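Local coordinates for glycine oxidase (Bacillus cereus ATCC 14579, PDB 7CYX), which probably catalyses the FAD-dependent oxidation of glycine by oxygen to glyoxylate, ammonium and hydrogen peroxide, a step linked to thiamine diphosphate biosynthesis, at residues A[81-86]-A[166-171]; A[98-103]-A[288-293]; A[240-245]-A[253-258]; A[326-331]-A[349-354]. All coordinates share one frame; numbering follows the deposited sequence.

Contact 1: A[81-86]-A[166-171]; sequences REKTGV and AAISGA
K83 and S169 make the polar link between the last turn of helix 73-84 and the end of helix 155-168. K83 NZ donates to S169 OG over 2.8 Å. Its extended chain, CG anti to the backbone N (chi1 -170°), reaches it. S165 OG, one turn earlier, is a second hydrogen-bond partner of NZ. The ammonium is therefore gripped by two hydroxyls, one in the last turn of helix 155-168 and one just past its end.

The apolar part is made by I168. K83 and I168 run past each other in opposite directions, and K83 CE lies 3.8 Å from I168 CG2. The other branch of the isoleucine ends beside the opposite backbone, with CD1 3.5 Å from K83 O. CD1 also meets T84 CG2 at 4.1 Å, the two side chains crossing near a right angle. T84 OG1 turns back to its own chain. It bonds L80 O and accepts from V86 N at 3.1 Å.

R81 faces the second subunit, where it forms a salt bridge with D87 of that chain. The contact is surface packing of two helix C-termini. G85, with positive phi, follows one helix, T84 forms an ST turn there, and G170 closes the other in a Schellman motif.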
loop_
_atom_site.group_PDB
_atom_site.type_symbol
_atom_site.label_atom_id
_atom_site.label_comp_id
_atom_site.label_asym_id
_atom_site.label_seq_id
_atom_site.Cartn_x
_atom_site.Cartn_y
_atom_site.Cartn_z
ATOM N N ARG A 81 -1.206 -10.736 2.826
ATOM C CA ARG A 81 -0.771 -10.333 1.487
ATOM C C ARG A 81 -1.307 -11.336 0.450
ATOM O O ARG A 81 -1.990 -10.919 -0.490
ATOM C CB ARG A 81 0.753 -10.170 1.425
ATOM C CG ARG A 81 1.324 -10.075 0.017
ATOM C CD ARG A 81 0.692 -9.015 -0.887
ATOM N NE ARG A 81 0.163 -9.556 -2.146
ATOM C CZ ARG A 81 0.171 -8.935 -3.326
ATOM N NH1 ARG A 81 0.922 -7.862 -3.511
ATOM N NH2 ARG A 81 -0.560 -9.406 -4.325
ATOM N N GLU A 82 -1.065 -12.635 0.679
ATOM C CA GLU A 82 -1.406 -13.698 -0.269
ATOM C C GLU A 82 -2.918 -13.771 -0.486
ATOM O O GLU A 82 -3.363 -14.010 -1.591
ATOM C CB GLU A 82 -0.841 -15.054 0.170
ATOM C CG GLU A 82 0.471 -15.388 -0.530
ATOM C CD GLU A 82 1.319 -16.467 0.125
ATOM O OE1 GLU A 82 0.833 -17.612 0.240
ATOM O OE2 GLU A 82 2.472 -16.157 0.518
ATOM N N LYS A 83 -3.696 -13.525 0.564
ATOM C CA LYS A 83 -5.121 -13.683 0.498
ATOM C C LYS A 83 -5.802 -12.424 -0.055
ATOM O O LYS A 83 -6.803 -12.534 -0.743
ATOM C CB LYS A 83 -5.648 -14.017 1.891
ATOM C CG LYS A 83 -7.099 -14.459 1.952
ATOM C CD LYS A 83 -7.601 -14.569 3.370
ATOM C CE LYS A 83 -9.043 -15.010 3.480
ATOM N NZ LYS A 83 -9.414 -15.175 4.902
ATOM N N THR A 84 -5.309 -11.230 0.288
ATOM C CA THR A 84 -6.119 -10.016 0.078
ATOM C C THR A 84 -5.463 -9.050 -0.893
ATOM O O THR A 84 -6.129 -8.101 -1.347
ATOM C CB THR A 84 -6.341 -9.220 1.370
ATOM O OG1 THR A 84 -5.114 -8.600 1.766
ATOM C CG2 THR A 84 -6.862 -10.086 2.489
ATOM N N GLY A 85 -4.163 -9.239 -1.122
ATOM C CA GLY A 85 -3.356 -8.380 -1.970
ATOM C C GLY A 85 -2.711 -7.243 -1.202
ATOM O O GLY A 85 -1.744 -6.645 -1.685
ATOM N N VAL A 86 -3.242 -6.951 -0.001
ATOM C CA VAL A 86 -2.760 -5.858 0.830
ATOM C C VAL A 86 -1.518 -6.331 1.576
ATOM O O VAL A 86 -1.598 -7.319 2.269
ATOM C CB VAL A 86 -3.823 -5.374 1.825
ATOM C CG1 VAL A 86 -3.234 -4.384 2.815
ATOM C CG2 VAL A 86 -5.022 -4.763 1.115
ATOM N N ALA A 166 -11.597 -11.060 6.112
ATOM C CA ALA A 166 -12.848 -11.463 6.707
ATOM C C ALA A 166 -13.930 -11.537 5.634
ATOM O O ALA A 166 -14.694 -12.497 5.608
ATOM C CB ALA A 166 -13.259 -10.504 7.795
ATOM N N ALA A 167 -13.989 -10.506 4.783
ATOM C CA ALA A 167 -15.040 -10.382 3.760
ATOM C C ALA A 167 -14.902 -11.515 2.731
ATOM O O ALA A 167 -15.884 -12.163 2.373
ATOM C CB ALA A 167 -14.983 -9.014 3.107
ATOM N N ILE A 168 -13.666 -11.742 2.285
ATOM C CA ILE A 168 -13.319 -12.825 1.384
ATOM C C ILE A 168 -13.801 -14.165 1.970
ATOM O O ILE A 168 -14.306 -15.032 1.223
ATOM C CB ILE A 168 -11.802 -12.804 1.085
ATOM C CG1 ILE A 168 -11.461 -11.642 0.142
ATOM C CG2 ILE A 168 -11.329 -14.141 0.528
ATOM C CD1 ILE A 168 -9.998 -11.267 0.073
ATOM N N SER A 169 -13.681 -14.284 3.289
ATOM C CA SER A 169 -14.097 -15.508 4.001
ATOM C C SER A 169 -15.588 -15.448 4.309
ATOM O O SER A 169 -16.032 -16.229 5.119
ATOM C CB SER A 169 -13.279 -15.721 5.223
ATOM O OG SER A 169 -12.035 -16.292 4.887
ATOM N N GLY A 170 -16.306 -14.504 3.713
ATOM C CA GLY A 170 -17.768 -14.440 3.875
ATOM C C GLY A 170 -18.264 -13.394 4.852
ATOM O O GLY A 170 -19.470 -13.325 5.051
ATOM N N ALA A 171 -17.386 -12.598 5.444
ATOM C CA ALA A 171 -17.915 -11.612 6.407
ATOM C C ALA A 171 -18.631 -10.484 5.670
ATOM O O ALA A 171 -18.210 -10.129 4.584
ATOM C CB ALA A 171 -16.834 -11.095 7.303
#

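Contact 2: A[98-103]-A[288-293]; sequences IAQNED and AYTILP
T290 and I291, at the C-terminal part of helix 278-291, meet Q100 and I98 at the end of strand 95-99. T290 comes first. Its OG1 accepts a hydrogen bond from Q100 NE2 at 3.2 Å. The bond is almost straight, 178° at the hydrogen, and OG1 lies in the plane of the Q100 amide. The glutamine gets there with an extended chain beyond CG, crossing T290 at about a right angle. With chi1 at 75°, T290 OG1 lies between its own N and carbonyl carbon, where it bonds R287 O, its stronger partner, and still meets Q100. T290 O is near NE2 too, but the angle is poor for a bond.

I291 follows with two branches in use. Its CG1 packs on I98 CD1 at 3.4 Å, and its CG2 is 3.9 Å from the same methyl. Its CD1 comes up beside the amide end of Q100, 3.6 Å from OE1. I246 and Q248 of the neighbouring strand 246-248 touch both isoleucines, and I253 of strand 251-256 also packs on I291.

The stronger partner of Q100 NE2 is S140 OG. One amide nitrogen thus serves T290 and S140, which should fix the amide's rotation, while I291 sets an apolar methyl beside it.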
loop_
_atom_site.group_PDB
_atom_site.type_symbol
_atom_site.label_atom_id
_atom_site.label_comp_id
_atom_site.label_asym_id
_atom_site.label_seq_id
_atom_site.Cartn_x
_atom_site.Cartn_y
_atom_site.Cartn_z
ATOM N N ILE A 98 16.771 6.284 22.298
ATOM C CA ILE A 98 17.887 7.214 22.280
ATOM C C ILE A 98 17.895 8.026 23.578
ATOM O O ILE A 98 16.862 8.172 24.236
ATOM C CB ILE A 98 17.810 8.122 21.045
ATOM C CG1 ILE A 98 16.538 8.974 21.057
ATOM C CG2 ILE A 98 17.941 7.290 19.776
ATOM C CD1 ILE A 98 16.534 10.035 20.011
ATOM N N ALA A 99 19.068 8.582 23.898
ATOM C CA ALA A 99 19.252 9.450 25.048
ATOM C C ALA A 99 20.211 10.578 24.670
ATOM O O ALA A 99 21.235 10.325 24.046
ATOM C CB ALA A 99 19.764 8.654 26.220
ATOM N N GLN A 100 19.852 11.805 25.076
ATOM C CA GLN A 100 20.580 13.023 24.748
ATOM C C GLN A 100 21.228 13.625 26.006
ATOM O O GLN A 100 22.030 14.547 25.896
ATOM C CB GLN A 100 19.612 14.008 24.081
ATOM C CG GLN A 100 19.053 13.509 22.751
ATOM C CD GLN A 100 17.899 14.352 22.257
ATOM O OE1 GLN A 100 16.787 14.270 22.773
ATOM N NE2 GLN A 100 18.161 15.175 21.254
ATOM N N ASN A 101 20.884 13.081 27.183
ATOM C CA ASN A 101 21.474 13.450 28.485
ATOM C C ASN A 101 21.553 12.217 29.407
ATOM O O ASN A 101 20.931 11.162 29.143
ATOM C CB ASN A 101 20.684 14.582 29.145
ATOM C CG ASN A 101 19.261 14.190 29.471
ATOM O OD1 ASN A 101 19.028 13.257 30.228
ATOM N ND2 ASN A 101 18.295 14.891 28.903
ATOM N N GLU A 102 22.269 12.397 30.530
ATOM C CA GLU A 102 22.734 11.320 31.426
ATOM C C GLU A 102 21.586 10.706 32.242
ATOM O O GLU A 102 21.579 9.490 32.500
ATOM C CB GLU A 102 23.831 11.854 32.352
ATOM C CG GLU A 102 25.188 11.978 31.668
ATOM C CD GLU A 102 25.938 10.668 31.472
ATOM O OE1 GLU A 102 26.847 10.640 30.614
ATOM O OE2 GLU A 102 25.618 9.677 32.186
ATOM N N ASP A 103 20.634 11.535 32.688
ATOM C CA ASP A 103 19.419 11.011 33.328
ATOM C C ASP A 103 18.804 9.967 32.391
ATOM O O ASP A 103 18.413 8.890 32.821
ATOM C CB ASP A 103 18.362 12.088 33.612
ATOM C CG ASP A 103 18.879 13.364 34.253
ATOM O OD1 ASP A 103 20.078 13.675 34.078
ATOM O OD2 ASP A 103 18.067 14.050 34.901
ATOM N N ALA A 288 11.728 17.100 17.178
ATOM C CA ALA A 288 12.261 16.185 16.170
ATOM C C ALA A 288 13.592 16.708 15.633
ATOM O O ALA A 288 14.450 15.908 15.234
ATOM C CB ALA A 288 11.284 15.983 15.052
ATOM N N TYR A 289 13.745 18.039 15.620
ATOM C CA TYR A 289 14.914 18.685 15.078
ATOM C C TYR A 289 16.135 18.352 15.956
ATOM O O TYR A 289 17.226 18.198 15.429
ATOM C CB TYR A 289 14.721 20.203 14.943
ATOM C CG TYR A 289 13.630 20.706 14.023
ATOM C CD1 TYR A 289 13.098 19.928 13.004
ATOM C CD2 TYR A 289 13.167 22.013 14.135
ATOM C CE1 TYR A 289 12.118 20.413 12.153
ATOM C CE2 TYR A 289 12.198 22.519 13.283
ATOM C CZ TYR A 289 11.658 21.713 12.290
ATOM O OH TYR A 289 10.687 22.188 11.445
ATOM N N THR A 290 15.946 18.242 17.275
ATOM C CA THR A 290 17.051 17.945 18.193
ATOM C C THR A 290 17.554 16.495 18.022
ATOM O O THR A 290 18.668 16.190 18.434
ATOM C CB THR A 290 16.673 18.140 19.668
ATOM O OG1 THR A 290 15.866 17.020 20.007
ATOM C CG2 THR A 290 15.937 19.425 19.987
ATOM N N ILE A 291 16.714 15.604 17.473
ATOM C CA ILE A 291 17.042 14.191 17.255
ATOM C C ILE A 291 17.633 14.014 15.849
ATOM O O ILE A 291 18.536 13.180 15.649
ATOM C CB ILE A 291 15.809 13.285 17.445
ATOM C CG1 ILE A 291 15.476 13.035 18.916
ATOM C CG2 ILE A 291 15.981 11.958 16.719
ATOM C CD1 ILE A 291 14.924 14.213 19.656
ATOM N N LEU A 292 17.100 14.769 14.883
ATOM C CA LEU A 292 17.273 14.481 13.457
ATOM C C LEU A 292 17.107 15.782 12.681
ATOM O O LEU A 292 16.060 16.027 12.084
ATOM C CB LEU A 292 16.235 13.438 13.017
ATOM C CG LEU A 292 16.650 12.499 11.893
ATOM C CD1 LEU A 292 15.463 11.682 11.383
ATOM C CD2 LEU A 292 17.282 13.267 10.761
ATOM N N PRO A 293 18.149 16.639 12.674
ATOM C CA PRO A 293 18.059 17.989 12.120
ATOM C C PRO A 293 17.677 18.073 10.633
ATOM O O PRO A 293 16.997 19.010 10.224
ATOM C CB PRO A 293 19.473 18.556 12.300
ATOM C CG PRO A 293 20.083 17.730 13.409
ATOM C CD PRO A 293 19.466 16.356 13.262
#

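Contact 3: A[240-245]-A[253-258]; sequences QLLKAP and ITPKRG
P255 of strand 251-256 packs against the loop 240-245, which leads into strand 246-248. Strands 246-248 and 251-256 are antiparallel neighbours joined by a tight connection, a beta hairpin in the large mixed sheet of the protein. The loop bends back over the second strand of this hairpin.

The P255 ring can be followed round from CB. CB lies 3.9 Å from L242 O. CG, the next atom, is 3.7 Å from K243 O. CD, at the ring nitrogen, lies 3.8 Å from P245 N and also touches P245 CA and A244 C. The proline ring thus rests on the loop backbone from L242 to P245. Y261 of strand 260-269 touches both P255 and L242.

L242 points toward the strand and crosses I253 at about a right angle. Its CD1 meets I253 CG2 at 3.7 Å. That branch of the isoleucine is anti to the backbone N (chi1 -54° for CG1), which turns it to the leucine.

E134 holds the loop with its carboxylate, bonded to the backbone N of K243 and of A244. L49, an FAD-binding residue, packs on P245 and T254, so this corner backs the cofactor pocket. The T254 side chain comes to about 7 Å from the bound FAD, nearest atoms.

P245 and T254 also meet each other, with P245 CB 3.5 Å from T254 OG1. Nearby the two backbones make a CA-H...O contact, weak because it is bent to 127° at the hydrogen: P245 CA lies 3.4 Å from I253 O.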
loop_
_atom_site.group_PDB
_atom_site.type_symbol
_atom_site.label_atom_id
_atom_site.label_comp_id
_atom_site.label_asym_id
_atom_site.label_seq_id
_atom_site.Cartn_x
_atom_site.Cartn_y
_atom_site.Cartn_z
ATOM N N GLN A 240 17.768 8.982 2.664
ATOM C CA GLN A 240 17.648 7.808 3.521
ATOM C C GLN A 240 17.885 8.227 4.975
ATOM O O GLN A 240 18.940 7.977 5.539
ATOM C CB GLN A 240 18.684 6.758 3.104
ATOM C CG GLN A 240 18.166 5.719 2.113
ATOM C CD GLN A 240 18.345 4.316 2.650
ATOM O OE1 GLN A 240 19.436 3.907 3.058
ATOM N NE2 GLN A 240 17.258 3.565 2.682
ATOM N N LEU A 241 16.892 8.876 5.579
ATOM C CA LEU A 241 17.116 9.667 6.811
ATOM C C LEU A 241 17.237 8.762 8.046
ATOM O O LEU A 241 18.006 9.063 8.935
ATOM C CB LEU A 241 15.985 10.694 6.982
ATOM C CG LEU A 241 16.162 12.023 6.248
ATOM C CD1 LEU A 241 15.088 13.012 6.664
ATOM C CD2 LEU A 241 17.548 12.615 6.480
ATOM N N LEU A 242 16.409 7.712 8.096
ATOM C CA LEU A 242 16.373 6.684 9.130
ATOM C C LEU A 242 16.093 5.362 8.431
ATOM O O LEU A 242 15.230 5.321 7.561
ATOM C CB LEU A 242 15.218 6.931 10.104
ATOM C CG LEU A 242 15.517 7.680 11.395
ATOM C CD1 LEU A 242 14.263 7.716 12.258
ATOM C CD2 LEU A 242 16.667 7.041 12.154
ATOM N N LYS A 243 16.777 4.306 8.869
ATOM C CA LYS A 243 16.522 2.933 8.439
ATOM C C LYS A 243 15.457 2.337 9.370
ATOM O O LYS A 243 14.547 1.648 8.941
ATOM C CB LYS A 243 17.834 2.128 8.481
ATOM C CG LYS A 243 18.193 1.339 7.223
ATOM C CD LYS A 243 19.483 0.517 7.344
ATOM C CE LYS A 243 19.271 -0.915 7.823
ATOM N NZ LYS A 243 18.897 -1.842 6.722
ATOM N N ALA A 244 15.611 2.605 10.672
ATOM C CA ALA A 244 14.776 2.032 11.724
ATOM C C ALA A 244 14.146 3.142 12.559
ATOM O O ALA A 244 14.694 4.233 12.688
ATOM C CB ALA A 244 15.614 1.126 12.594
ATOM N N PRO A 245 13.016 2.873 13.236
ATOM C CA PRO A 245 12.381 3.888 14.074
ATOM C C PRO A 245 13.291 4.274 15.251
ATOM O O PRO A 245 14.091 3.467 15.706
ATOM C CB PRO A 245 11.107 3.202 14.578
ATOM C CG PRO A 245 10.927 1.991 13.681
ATOM C CD PRO A 245 12.331 1.576 13.303
ATOM N N ILE A 253 10.114 8.912 15.943
ATOM C CA ILE A 253 10.315 9.272 14.523
ATOM C C ILE A 253 10.343 7.918 13.836
ATOM O O ILE A 253 11.121 7.088 14.240
ATOM C CB ILE A 253 11.620 10.040 14.294
ATOM C CG1 ILE A 253 11.727 11.262 15.200
ATOM C CG2 ILE A 253 11.746 10.414 12.834
ATOM C CD1 ILE A 253 12.819 12.206 14.807
ATOM N N THR A 254 9.466 7.690 12.882
ATOM C CA THR A 254 9.501 6.360 12.259
ATOM C C THR A 254 9.463 6.477 10.751
ATOM O O THR A 254 8.699 7.276 10.252
ATOM C CB THR A 254 8.250 5.557 12.600
ATOM O OG1 THR A 254 8.365 5.276 13.982
ATOM C CG2 THR A 254 8.171 4.245 11.863
ATOM N N PRO A 255 10.331 5.755 10.033
ATOM C CA PRO A 255 10.188 5.644 8.583
ATOM C C PRO A 255 8.946 4.818 8.231
ATOM O O PRO A 255 8.510 4.011 9.050
ATOM C CB PRO A 255 11.441 4.885 8.126
ATOM C CG PRO A 255 11.832 4.081 9.354
ATOM C CD PRO A 255 11.477 4.975 10.536
ATOM N N LYS A 256 8.410 5.044 7.026
ATOM C CA LYS A 256 7.417 4.198 6.395
ATOM C C LYS A 256 7.763 4.073 4.904
ATOM O O LYS A 256 8.460 4.937 4.377
ATOM C CB LYS A 256 6.011 4.782 6.574
ATOM C CG LYS A 256 5.520 4.856 8.011
ATOM C CD LYS A 256 5.336 3.495 8.633
ATOM C CE LYS A 256 4.841 3.553 10.063
ATOM N NZ LYS A 256 4.845 2.207 10.683
ATOM N N ARG A 257 7.280 2.992 4.262
ATOM C CA ARG A 257 7.328 2.790 2.818
ATOM C C ARG A 257 7.244 4.146 2.119
ATOM O O ARG A 257 6.316 4.946 2.401
ATOM C CB ARG A 257 6.081 2.085 2.269
ATOM C CG ARG A 257 5.881 0.639 2.682
ATOM C CD ARG A 257 5.066 -0.060 1.608
ATOM N NE ARG A 257 3.962 -0.892 2.069
ATOM C CZ ARG A 257 2.695 -0.501 2.098
ATOM N NH1 ARG A 257 1.773 -1.356 2.506
ATOM N NH2 ARG A 257 2.362 0.739 1.759
ATOM N N GLY A 258 8.168 4.381 1.191
ATOM C CA GLY A 258 7.999 5.443 0.230
ATOM C C GLY A 258 8.557 6.774 0.690
ATOM O O GLY A 258 8.063 7.829 0.274
#

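Contact 4: A[326-331]-A[349-354]; sequences GLYACT and ADLIEG
Y328 of strand 327-331 lays its ring against I352 and L351 near the C-terminal end of helix 341-352. This is strand-helix packing in the FAD-binding domain, whose Rossmann-type sheet carries the helix on one side.

The Y328 side chain leaves the strand toward the helix, with CG anti to the carbonyl carbon (chi1 -60°). Its chi2 of 84° stands the ring nearly square to the CA-CB-CG plane and offers a face to I352. CG1 of I352 sits over that face in a CH-pi contact, 3.8 Å from the ring centroid and 12° off the normal. It is the inner methylene, not the CD1 end, that does this.

L351 takes the other approach. Its CG comes to the ring edge, near the ring plane, 4.1 Å from Y328 CE2. CD2 of the same leucine is 4.1 Å from Y328 CD2. The ring is thus met over the centre of one face by I352 and at its CE2 edge by L351.

K203 of strand 203-206 touches both Y328 and I352, and L23 of helix 14-25 also packs on I352. The phenol oxygen ends beside the helix backbone: Y328 OH lies 3.9 Å from I352 CA.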
loop_
_atom_site.group_PDB
_atom_site.type_symbol
_atom_site.label_atom_id
_atom_site.label_comp_id
_atom_site.label_asym_id
_atom_site.label_seq_id
_atom_site.Cartn_x
_atom_site.Cartn_y
_atom_site.Cartn_z
ATOM N N GLY A 326 -23.321 -14.861 25.059
ATOM C CA GLY A 326 -22.971 -14.404 23.728
ATOM C C GLY A 326 -22.529 -12.948 23.689
ATOM O O GLY A 326 -22.338 -12.407 22.593
ATOM N N LEU A 327 -22.378 -12.309 24.861
ATOM C CA LEU A 327 -21.984 -10.904 24.925
ATOM C C LEU A 327 -20.498 -10.840 25.307
ATOM O O LEU A 327 -20.095 -11.273 26.387
ATOM C CB LEU A 327 -22.899 -10.195 25.930
ATOM C CG LEU A 327 -23.049 -8.668 25.862
ATOM C CD1 LEU A 327 -22.466 -8.018 27.102
ATOM C CD2 LEU A 327 -22.448 -8.057 24.606
ATOM N N TYR A 328 -19.688 -10.328 24.376
ATOM C CA TYR A 328 -18.262 -10.296 24.504
ATOM C C TYR A 328 -17.807 -8.836 24.422
ATOM O O TYR A 328 -18.535 -7.991 23.910
ATOM C CB TYR A 328 -17.593 -11.165 23.424
ATOM C CG TYR A 328 -17.974 -12.625 23.435
ATOM C CD1 TYR A 328 -19.117 -13.045 22.789
ATOM C CD2 TYR A 328 -17.207 -13.583 24.082
ATOM C CE1 TYR A 328 -19.520 -14.368 22.803
ATOM C CE2 TYR A 328 -17.583 -14.920 24.094
ATOM C CZ TYR A 328 -18.742 -15.314 23.442
ATOM O OH TYR A 328 -19.164 -16.608 23.390
ATOM N N ALA A 329 -16.561 -8.597 24.858
ATOM C CA ALA A 329 -15.917 -7.286 24.879
ATOM C C ALA A 329 -14.453 -7.450 24.482
ATOM O O ALA A 329 -13.837 -8.446 24.857
ATOM C CB ALA A 329 -16.017 -6.677 26.262
ATOM N N CYS A 330 -13.916 -6.446 23.777
ATOM C CA CYS A 330 -12.535 -6.424 23.312
ATOM C C CYS A 330 -12.160 -4.986 22.912
ATOM O O CYS A 330 -12.117 -4.670 21.743
ATOM C CB CYS A 330 -12.327 -7.429 22.173
ATOM S SG CYS A 330 -10.584 -7.803 21.838
ATOM N N THR A 331 -11.881 -4.137 23.918
ATOM C CA THR A 331 -11.482 -2.725 23.742
ATOM C C THR A 331 -10.762 -2.225 24.988
ATOM O O THR A 331 -10.912 -2.787 26.043
ATOM C CB THR A 331 -12.656 -1.754 23.552
ATOM O OG1 THR A 331 -13.763 -2.344 24.229
ATOM C CG2 THR A 331 -12.972 -1.498 22.098
ATOM N N ALA A 349 -11.524 -15.397 19.282
ATOM C CA ALA A 349 -12.129 -16.471 18.501
ATOM C C ALA A 349 -12.035 -17.814 19.253
ATOM O O ALA A 349 -13.015 -18.566 19.274
ATOM C CB ALA A 349 -11.507 -16.547 17.131
ATOM N N ASP A 350 -10.890 -18.083 19.897
ATOM C CA ASP A 350 -10.723 -19.268 20.752
ATOM C C ASP A 350 -11.822 -19.283 21.825
ATOM O O ASP A 350 -12.505 -20.298 22.006
ATOM C CB ASP A 350 -9.330 -19.321 21.386
ATOM C CG ASP A 350 -8.219 -19.884 20.512
ATOM O OD1 ASP A 350 -8.502 -20.298 19.355
ATOM O OD2 ASP A 350 -7.071 -19.916 21.004
ATOM N N LEU A 351 -12.014 -18.140 22.493
ATOM C CA LEU A 351 -12.987 -17.999 23.559
ATOM C C LEU A 351 -14.419 -18.158 23.031
ATOM O O LEU A 351 -15.298 -18.699 23.710
ATOM C CB LEU A 351 -12.823 -16.619 24.201
ATOM C CG LEU A 351 -13.901 -16.241 25.213
ATOM C CD1 LEU A 351 -13.909 -17.236 26.368
ATOM C CD2 LEU A 351 -13.680 -14.820 25.723
ATOM N N ILE A 352 -14.684 -17.609 21.851
ATOM C CA ILE A 352 -16.014 -17.716 21.282
ATOM C C ILE A 352 -16.309 -19.186 20.940
ATOM O O ILE A 352 -17.444 -19.596 21.027
ATOM C CB ILE A 352 -16.158 -16.774 20.068
ATOM C CG1 ILE A 352 -16.246 -15.316 20.538
ATOM C CG2 ILE A 352 -17.345 -17.178 19.199
ATOM C CD1 ILE A 352 -16.126 -14.270 19.444
ATOM N N GLU A 353 -15.276 -19.952 20.546
ATOM C CA GLU A 353 -15.395 -21.376 20.145
ATOM C C GLU A 353 -15.215 -22.326 21.347
ATOM O O GLU A 353 -15.006 -23.516 21.160
ATOM C CB GLU A 353 -14.311 -21.751 19.127
ATOM C CG GLU A 353 -14.544 -21.230 17.723
ATOM C CD GLU A 353 -13.603 -21.798 16.670
ATOM O OE1 GLU A 353 -12.479 -22.235 17.033
ATOM O OE2 GLU A 353 -13.989 -21.799 15.478
ATOM N N GLY A 354 -15.210 -21.797 22.573
ATOM C CA GLY A 354 -15.043 -22.602 23.769
ATOM C C GLY A 354 -13.663 -23.236 23.898
ATOM O O GLY A 354 -13.459 -24.057 24.786
#

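From the N terminus, helix 73-84 opens contact 1 and strand 95-99 then opens contact 2 before contact 1 has closed. Contact 1 closes at the end of helix 155-168, so the two loops cross. Contact 3 opens and closes within residues 240-258, nested in the long loop that contact 2 closes at helix 278-291. Contacts 2 and 3 touch, with I291 CG2 3.7 Å from I253 CD1, and both reach the large mixed sheet. Contact 4 follows in series and ties strand 327-331 of the other sheet to helix 341-352. Its centre lies about 44 Å from that of contact 2. Contacts 1 and 3 both touch the second subunit.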